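Local coordinates for protein flap endonuclease 1 (Methanocaldococcus jannaschii, PDB 1A76) that cleaves 5'-flap structures and degrades DNA from 5' ends during DNA replication and repair, with magnesium as cofactor, at residues Val170-Asp175 with Val184-Thr189; Lys23-Gly28 with Ile76-Gly81. All blocks are in the same frame, centred on the assembly; numbering follows the deposited sequence.

Contact 1 (Val170-Asp175 with Val184-Thr189); sequences VSQDYD and VVRNLT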
ATOM      1  N   VAL A 170      -6.260  -3.017   3.840  1.00 11.54           N
ATOM      2  CA  VAL A 170      -6.932  -1.949   3.123  1.00  9.74           C
ATOM      3  C   VAL A 170      -5.989  -1.471   2.017  1.00 10.47           C
ATOM      4  O   VAL A 170      -4.836  -1.118   2.270  1.00  7.17           O
ATOM      5  CB  VAL A 170      -7.283  -0.790   4.068  1.00 11.68           C
ATOM      6  CG1 VAL A 170      -7.728   0.431   3.264  1.00 10.33           C
ATOM      7  CG2 VAL A 170      -8.377  -1.232   5.026  1.00 14.46           C
ATOM      8  N   SER A 171      -6.477  -1.499   0.781  1.00 12.25           N
ATOM      9  CA  SER A 171      -5.680  -1.083  -0.362  1.00 13.48           C
ATOM     10  C   SER A 171      -6.548  -0.996  -1.620  1.00 14.68           C
ATOM     11  O   SER A 171      -7.644  -1.542  -1.654  1.00 14.23           O
ATOM     12  CB  SER A 171      -4.547  -2.087  -0.597  1.00 14.09           C
ATOM     13  OG  SER A 171      -3.810  -1.741  -1.762  1.00 15.56           O
ATOM     14  N   GLN A 172      -6.060  -0.301  -2.644  1.00 16.11           N
ATOM     15  CA  GLN A 172      -6.800  -0.182  -3.898  1.00 15.98           C
ATOM     16  C   GLN A 172      -6.361  -1.286  -4.859  1.00 17.14           C
ATOM     17  O   GLN A 172      -7.016  -1.548  -5.877  1.00 17.48           O
ATOM     18  CB  GLN A 172      -6.549   1.183  -4.536  1.00 14.68           C
ATOM     19  CG  GLN A 172      -7.199   2.327  -3.786  1.00 17.55           C
ATOM     20  CD  GLN A 172      -8.692   2.149  -3.675  1.00 16.40           C
ATOM     21  OE1 GLN A 172      -9.411   2.249  -4.666  1.00 20.34           O
ATOM     22  NE2 GLN A 172      -9.166   1.870  -2.476  1.00 12.35           N
ATOM     23  N   ASP A 173      -5.247  -1.927  -4.518  1.00 16.50           N
ATOM     24  CA  ASP A 173      -4.675  -3.002  -5.322  1.00 16.10           C
ATOM     25  C   ASP A 173      -5.139  -4.373  -4.829  1.00 16.55           C
ATOM     26  O   ASP A 173      -5.525  -4.541  -3.669  1.00 11.55           O
ATOM     27  CB  ASP A 173      -3.146  -2.944  -5.265  1.00 16.84           C
ATOM     28  CG  ASP A 173      -2.573  -1.791  -6.063  1.00 19.03           C
ATOM     29  OD1 ASP A 173      -3.339  -1.091  -6.759  1.00 18.32           O
ATOM     30  OD2 ASP A 173      -1.348  -1.584  -5.995  1.00 23.56           O
ATOM     31  N   TYR A 174      -5.082  -5.355  -5.720  1.00 17.77           N
ATOM     32  CA  TYR A 174      -5.494  -6.715  -5.393  1.00 17.94           C
ATOM     33  C   TYR A 174      -4.295  -7.579  -4.978  1.00 16.22           C
ATOM     34  O   TYR A 174      -4.457  -8.670  -4.447  1.00 17.89           O
ATOM     35  CB  TYR A 174      -6.195  -7.351  -6.603  1.00 16.28           C
ATOM     36  CG  TYR A 174      -7.538  -6.746  -6.941  1.00 16.05           C
ATOM     37  CD1 TYR A 174      -8.690  -7.123  -6.252  1.00 12.92           C
ATOM     38  CD2 TYR A 174      -7.663  -5.792  -7.956  1.00 13.47           C
ATOM     39  CE1 TYR A 174      -9.933  -6.562  -6.567  1.00 10.13           C
ATOM     40  CE2 TYR A 174      -8.907  -5.230  -8.271  1.00 11.99           C
ATOM     41  CZ  TYR A 174     -10.026  -5.619  -7.576  1.00 10.34           C
ATOM     42  OH  TYR A 174     -11.253  -5.070  -7.885  1.00 11.81           O
ATOM     43  N   ASP A 175      -3.096  -7.061  -5.210  1.00 15.98           N
ATOM     44  CA  ASP A 175      -1.845  -7.747  -4.903  1.00 15.20           C
ATOM     45  C   ASP A 175      -1.693  -8.405  -3.526  1.00 14.73           C
ATOM     46  O   ASP A 175      -0.975  -9.389  -3.396  1.00 12.09           O
ATOM     47  CB  ASP A 175      -0.684  -6.783  -5.135  1.00 19.45           C
ATOM     48  CG  ASP A 175      -0.677  -6.212  -6.540  1.00 22.27           C
ATOM     49  OD1 ASP A 175      -1.623  -5.467  -6.875  1.00 26.39           O
ATOM     50  OD2 ASP A 175       0.267  -6.506  -7.307  1.00 26.85           O
ATOM     51  N   VAL A 184      -9.129  -8.512   1.503  1.00  5.83           N
ATOM     52  CA  VAL A 184      -8.681  -7.203   1.057  1.00  8.75           C
ATOM     53  C   VAL A 184      -9.953  -6.363   0.951  1.00 10.63           C
ATOM     54  O   VAL A 184     -11.002  -6.866   0.545  1.00 10.48           O
ATOM     55  CB  VAL A 184      -8.004  -7.257  -0.345  1.00  8.47           C
ATOM     56  CG1 VAL A 184      -7.887  -5.844  -0.921  1.00  7.12           C
ATOM     57  CG2 VAL A 184      -6.625  -7.904  -0.232  1.00  6.92           C
ATOM     58  N   VAL A 185      -9.876  -5.101   1.359  1.00 10.34           N
ATOM     59  CA  VAL A 185     -11.032  -4.220   1.241  1.00  8.18           C
ATOM     60  C   VAL A 185     -10.576  -2.974   0.498  1.00  9.77           C
ATOM     61  O   VAL A 185      -9.648  -2.293   0.933  1.00  9.12           O
ATOM     62  CB  VAL A 185     -11.598  -3.807   2.601  1.00 11.18           C
ATOM     63  CG1 VAL A 185     -12.818  -2.908   2.381  1.00 13.25           C
ATOM     64  CG2 VAL A 185     -11.973  -5.034   3.419  1.00 11.47           C
ATOM     65  N   ARG A 186     -11.218  -2.706  -0.634  1.00  9.83           N
ATOM     66  CA  ARG A 186     -10.900  -1.557  -1.470  1.00 13.33           C
ATOM     67  C   ARG A 186     -11.943  -0.457  -1.311  1.00 12.47           C
ATOM     68  O   ARG A 186     -13.013  -0.683  -0.733  1.00 14.31           O
ATOM     69  CB  ARG A 186     -10.827  -1.983  -2.931  1.00 12.17           C
ATOM     70  CG  ARG A 186      -9.928  -3.197  -3.183  1.00 11.78           C
ATOM     71  CD  ARG A 186      -9.525  -3.226  -4.645  1.00 16.49           C
ATOM     72  NE  ARG A 186     -10.696  -2.930  -5.450  1.00 19.00           N
ATOM     73  CZ  ARG A 186     -10.809  -1.934  -6.319  1.00 18.18           C
ATOM     74  NH1 ARG A 186      -9.812  -1.098  -6.533  1.00 17.59           N
ATOM     75  NH2 ARG A 186     -11.959  -1.767  -6.951  1.00 20.72           N
ATOM     76  N   ASN A 187     -11.599   0.730  -1.814  1.00 11.68           N
ATOM     77  CA  ASN A 187     -12.451   1.921  -1.766  1.00 14.67           C
ATOM     78  C   ASN A 187     -12.790   2.504  -0.409  1.00 13.96           C
ATOM     79  O   ASN A 187     -13.928   2.926  -0.175  1.00 16.21           O
ATOM     80  CB  ASN A 187     -13.742   1.683  -2.538  1.00 14.55           C
ATOM     81  CG  ASN A 187     -13.474   1.293  -3.962  1.00 17.30           C
ATOM     82  OD1 ASN A 187     -12.510   1.761  -4.558  1.00 14.87           O
ATOM     83  ND2 ASN A 187     -14.306   0.425  -4.511  1.00 14.88           N
ATOM     84  N   LEU A 188     -11.808   2.524   0.485  1.00 16.24           N
ATOM     85  CA  LEU A 188     -11.990   3.143   1.792  1.00 18.19           C
ATOM     86  C   LEU A 188     -11.143   4.418   1.742  1.00 18.82           C
ATOM     87  O   LEU A 188     -11.560   5.460   2.245  1.00 21.45           O
ATOM     88  CB  LEU A 188     -11.516   2.226   2.934  1.00 14.31           C
ATOM     89  CG  LEU A 188     -12.431   1.067   3.344  1.00 11.07           C
ATOM     90  CD1 LEU A 188     -11.833   0.325   4.542  1.00  9.95           C
ATOM     91  CD2 LEU A 188     -13.832   1.592   3.704  1.00 13.08           C
ATOM     92  N   THR A 189      -9.972   4.338   1.104  1.00 17.58           N
ATOM     93  CA  THR A 189      -9.076   5.497   0.982  1.00 18.32           C
ATOM     94  C   THR A 189      -9.563   6.488  -0.083  1.00 18.67           C
ATOM     95  O   THR A 189      -9.110   7.635  -0.147  1.00 19.96           O
ATOM     96  CB  THR A 189      -7.625   5.068   0.655  1.00 18.12           C
ATOM     97  OG1 THR A 189      -7.606   4.217  -0.496  1.00 21.30           O
ATOM     98  CG2 THR A 189      -7.016   4.335   1.834  1.00 15.12           C
TER

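Contact 2 (Lys23-Gly28 with Ile76-Gly81); sequences KVAIDG and IWVFDG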
ATOM      1  N   LYS A  23     -10.613  -4.642  12.653  1.00 16.66           N
ATOM      2  CA  LYS A  23      -9.259  -4.117  12.723  1.00 17.54           C
ATOM      3  C   LYS A  23      -8.731  -4.286  11.299  1.00 17.68           C
ATOM      4  O   LYS A  23      -9.046  -5.285  10.642  1.00 16.99           O
ATOM      5  CB  LYS A  23      -8.408  -4.952  13.682  1.00 20.33           C
ATOM      6  CG  LYS A  23      -8.793  -4.820  15.160  1.00 23.46           C
ATOM      7  CD  LYS A  23      -7.769  -5.526  16.043  1.00 29.56           C
ATOM      8  CE  LYS A  23      -8.419  -6.176  17.260  1.00 34.59           C
ATOM      9  NZ  LYS A  23      -7.448  -6.349  18.382  1.00 40.26           N
ATOM     10  N   VAL A  24      -7.957  -3.320  10.808  1.00 16.26           N
ATOM     11  CA  VAL A  24      -7.412  -3.433   9.450  1.00 13.17           C
ATOM     12  C   VAL A  24      -5.972  -2.955   9.368  1.00 14.74           C
ATOM     13  O   VAL A  24      -5.565  -2.062  10.107  1.00 15.30           O
ATOM     14  CB  VAL A  24      -8.208  -2.581   8.410  1.00 10.49           C
ATOM     15  CG1 VAL A  24      -9.537  -3.253   8.080  1.00  9.59           C
ATOM     16  CG2 VAL A  24      -8.432  -1.142   8.946  1.00 12.63           C
ATOM     17  N   ALA A  25      -5.204  -3.554   8.466  1.00 14.57           N
ATOM     18  CA  ALA A  25      -3.829  -3.127   8.249  1.00 14.08           C
ATOM     19  C   ALA A  25      -3.901  -2.317   6.957  1.00 15.04           C
ATOM     20  O   ALA A  25      -4.306  -2.831   5.917  1.00 15.42           O
ATOM     21  CB  ALA A  25      -2.904  -4.332   8.078  1.00 13.32           C
ATOM     22  N   ILE A  26      -3.547  -1.042   7.027  1.00 14.12           N
ATOM     23  CA  ILE A  26      -3.597  -0.200   5.841  1.00 14.34           C
ATOM     24  C   ILE A  26      -2.295  -0.195   5.045  1.00 14.22           C
ATOM     25  O   ILE A  26      -1.227   0.041   5.600  1.00 14.47           O
ATOM     26  CB  ILE A  26      -3.911   1.265   6.193  1.00 14.32           C
ATOM     27  CG1 ILE A  26      -5.305   1.376   6.806  1.00 16.79           C
ATOM     28  CG2 ILE A  26      -3.847   2.122   4.917  1.00 16.85           C
ATOM     29  CD1 ILE A  26      -5.561   2.694   7.464  1.00 16.09           C
ATOM     30  N   ASP A  27      -2.390  -0.459   3.744  1.00 14.90           N
ATOM     31  CA  ASP A  27      -1.210  -0.410   2.890  1.00 14.60           C
ATOM     32  C   ASP A  27      -0.897   1.086   2.767  1.00 11.90           C
ATOM     33  O   ASP A  27      -1.507   1.803   1.963  1.00 11.06           O
ATOM     34  CB  ASP A  27      -1.505  -0.997   1.512  1.00 16.20           C
ATOM     35  CG  ASP A  27      -0.297  -0.946   0.594  1.00 19.40           C
ATOM     36  OD1 ASP A  27       0.532  -0.020   0.735  1.00 16.91           O
ATOM     37  OD2 ASP A  27      -0.175  -1.832  -0.268  1.00 16.24           O
ATOM     38  N   GLY A  28       0.042   1.537   3.594  1.00 13.75           N
ATOM     39  CA  GLY A  28       0.433   2.933   3.650  1.00 11.91           C
ATOM     40  C   GLY A  28       0.796   3.648   2.368  1.00  9.92           C
ATOM     41  O   GLY A  28       0.230   4.689   2.066  1.00 10.80           O
ATOM     42  N   ILE A  76      -4.172   0.156  11.470  1.00 13.22           N
ATOM     43  CA  ILE A  76      -2.770   0.164  11.815  1.00 14.39           C
ATOM     44  C   ILE A  76      -2.138   0.421  10.451  1.00 16.04           C
ATOM     45  O   ILE A  76      -2.424  -0.287   9.480  1.00 14.95           O
ATOM     46  CB  ILE A  76      -2.289  -1.185  12.418  1.00 14.43           C
ATOM     47  CG1 ILE A  76      -0.778  -1.120  12.647  1.00 10.93           C
ATOM     48  CG2 ILE A  76      -2.671  -2.351  11.506  1.00 15.65           C
ATOM     49  CD1 ILE A  76      -0.305  -1.805  13.915  1.00 13.95           C
ATOM     50  N   TRP A  77      -1.310   1.458  10.372  1.00 14.70           N
ATOM     51  CA  TRP A  77      -0.667   1.825   9.123  1.00 12.27           C
ATOM     52  C   TRP A  77       0.618   1.037   8.887  1.00 12.07           C
ATOM     53  O   TRP A  77       1.448   0.880   9.784  1.00 12.79           O
ATOM     54  CB  TRP A  77      -0.376   3.333   9.118  1.00 11.34           C
ATOM     55  CG  TRP A  77      -1.602   4.156   8.888  1.00 10.60           C
ATOM     56  CD1 TRP A  77      -2.639   4.355   9.762  1.00  9.07           C
ATOM     57  CD2 TRP A  77      -1.942   4.870   7.693  1.00  8.52           C
ATOM     58  NE1 TRP A  77      -3.596   5.146   9.180  1.00 10.46           N
ATOM     59  CE2 TRP A  77      -3.197   5.478   7.913  1.00  8.62           C
ATOM     60  CE3 TRP A  77      -1.307   5.054   6.455  1.00  4.77           C
ATOM     61  CZ2 TRP A  77      -3.834   6.263   6.939  1.00  9.26           C
ATOM     62  CZ3 TRP A  77      -1.938   5.828   5.488  1.00  7.38           C
ATOM     63  CH2 TRP A  77      -3.190   6.427   5.737  1.00  8.91           C
ATOM     64  N   VAL A  78       0.773   0.536   7.670  1.00 12.27           N
ATOM     65  CA  VAL A  78       1.955  -0.232   7.320  1.00 11.26           C
ATOM     66  C   VAL A  78       2.736   0.452   6.212  1.00 13.65           C
ATOM     67  O   VAL A  78       2.231   0.670   5.102  1.00  9.82           O
ATOM     68  CB  VAL A  78       1.583  -1.656   6.872  1.00 12.66           C
ATOM     69  CG1 VAL A  78       2.827  -2.499   6.761  1.00 10.54           C
ATOM     70  CG2 VAL A  78       0.635  -2.282   7.864  1.00 11.59           C
ATOM     71  N   PHE A  79       3.987   0.786   6.517  1.00 12.63           N
ATOM     72  CA  PHE A  79       4.837   1.451   5.554  1.00 14.07           C
ATOM     73  C   PHE A  79       5.893   0.511   4.994  1.00 12.54           C
ATOM     74  O   PHE A  79       6.143  -0.554   5.555  1.00 12.10           O
ATOM     75  CB  PHE A  79       5.450   2.689   6.200  1.00 12.81           C
ATOM     76  CG  PHE A  79       4.433   3.754   6.518  1.00 13.98           C
ATOM     77  CD1 PHE A  79       4.050   4.685   5.546  1.00 13.62           C
ATOM     78  CD2 PHE A  79       3.837   3.814   7.778  1.00 17.60           C
ATOM     79  CE1 PHE A  79       3.087   5.659   5.823  1.00 17.24           C
ATOM     80  CE2 PHE A  79       2.874   4.781   8.070  1.00 19.88           C
ATOM     81  CZ  PHE A  79       2.496   5.705   7.093  1.00 19.66           C
ATOM     82  N   ASP A  80       6.481   0.901   3.868  1.00 14.62           N
ATOM     83  CA  ASP A  80       7.488   0.089   3.192  1.00 17.22           C
ATOM     84  C   ASP A  80       8.838   0.114   3.889  1.00 20.57           C
ATOM     85  O   ASP A  80       9.596  -0.858   3.836  1.00 20.52           O
ATOM     86  CB  ASP A  80       7.698   0.585   1.752  1.00 18.49           C
ATOM     87  CG  ASP A  80       6.615   0.121   0.796  1.00 19.75           C
ATOM     88  OD1 ASP A  80       5.828  -0.763   1.157  1.00 23.88           O
ATOM     89  OD2 ASP A  80       6.550   0.646  -0.331  1.00 22.08           O
ATOM     90  N   GLY A  81       9.143   1.220   4.557  1.00 22.67           N
ATOM     91  CA  GLY A  81      10.452   1.329   5.175  1.00 29.81           C
ATOM     92  C   GLY A  81      11.349   1.563   3.971  1.00 35.15           C
ATOM     93  O   GLY A  81      12.134   0.705   3.568  1.00 34.21           O
TER
HETATM   94  O   HOH W   1       3.260  -1.141   0.303  1.00 35.24           O

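Contact 1 (Val170-Asp175 with Val184-Thr189)
Arg-186 lies across the backbone of Ser-171 and Gln-172 and ends against the ring of Tyr-174. Its hydrogen bond to the other segment runs from NH1 to the carbonyl O of Gln-172, 2.9 Å, with the oxygen close to the guanidinium plane and the N-H...O angle 155°. A bend at chi3 (-44°) turns the head of the arginine back toward that carbonyl. The tyrosine OH bonds to Lys-11 and Glu-196, and Glu-196 also takes Arg-186 NE in a salt bridge, so one carboxylate ties both residues together. The other hydrogen bond between the segments is backbone to backbone, Ser-171 N to Val-185 O at 3.3 Å, and it continues the single parallel bridge of Val-170 with Val-185. Where the chain leaves strand 168-170, Ser-171 OG accepts from Asp-173 N (3.1 Å), an ST turn; Asp-173 is the first of two aspartates, with Asp-175, predicted to bind the second magnesium.

Aromatic and apolar contacts fill in the rest. CD of Arg-186 sits over one face of Tyr-174, 4.0 Å from the ring centroid, a CH-pi contact. The guanidinium beyond it is inclined 30° to the ring, with the Tyr-174 OH over one of its faces. Val-170 CG2 meets Leu-188 CD1 at 3.8 Å, the two side chains crossing at about a right angle.

Strand 183-186 thus runs between strand 168-170 and the antiparallel strand 196-199, whose Ile-198 touches Val-184, Tyr-174 and Arg-186, while helix 28-38 offers Asn-30 to Ser-171 and Asp-173, and Gln-34 to Gln-172 and Thr-189.

Contact 2 (Lys23-Gly28 with Ile76-Gly81)
Ile-26 pairs with Trp-77 where strands 23-27 and 74-79 run parallel in the central sheet of the PIN-type nuclease fold. Four backbone hydrogen bonds knit them, among them Ile-26 N to Ile-76 O (2.8 Å) and Gly-28 N to Val-78 O (2.8 Å). On one face, CD1 of Ile-26 rests over the five-membered ring of Trp-77, 3.8 Å from its centroid; chi1 of -64° sets CG1 beside the backbone N and carries the methyl to the indole. Gly-28 CA also packs against the indole, at CE3 (3.9 Å). A serine in place of Trp-77 would probably take away the indole face that Ile-26 CD1 rests on, opening a gap there, and leave Ala-31 and Phe-35 of helix 28-38 without their aromatic neighbour. On the other face, Ala-25 CB lies against Ile-76 CG2 (4.0 Å) and Val-78 CG2, with helix 153-162 packed over them.

Asp-27 closes strand 23-27 and Asp-80 follows strand 74-79, both predicted ligands of the first magnesium site; their OD1 atoms are 5.4 Å apart. Gly-153 N donates to Asp-80 OD1, and the N-cap bond from Asn-30 N steadies Asp-27. A water with further acceptors in reach lies 3.0 Å from Asp-27 OD1 and 2.7 Å from Asp-80 OD1.

The centres of the two contacts are 11 Å apart in one mixed sheet, contact 2 in the N-domain and contact 1 in the I-domain. Along the chain they follow in series, 23-28 with 76-81 closing before 170-175 with 184-189 opens. Strands 23-27 and 168-170 are direct neighbours, so the seam between the regions runs through the sheet: Val-170 N lies 2.9 Å from Ala-25 O, a probable hydrogen bond, and Val-170 CG2 packs on Val-24. This strand order places Asp-27 and Asp-173, whose side chains are about 6 Å apart, each about 4 Å from a bound manganese ion; Asp-80 and Asp-175 are also predicted magnesium ligands.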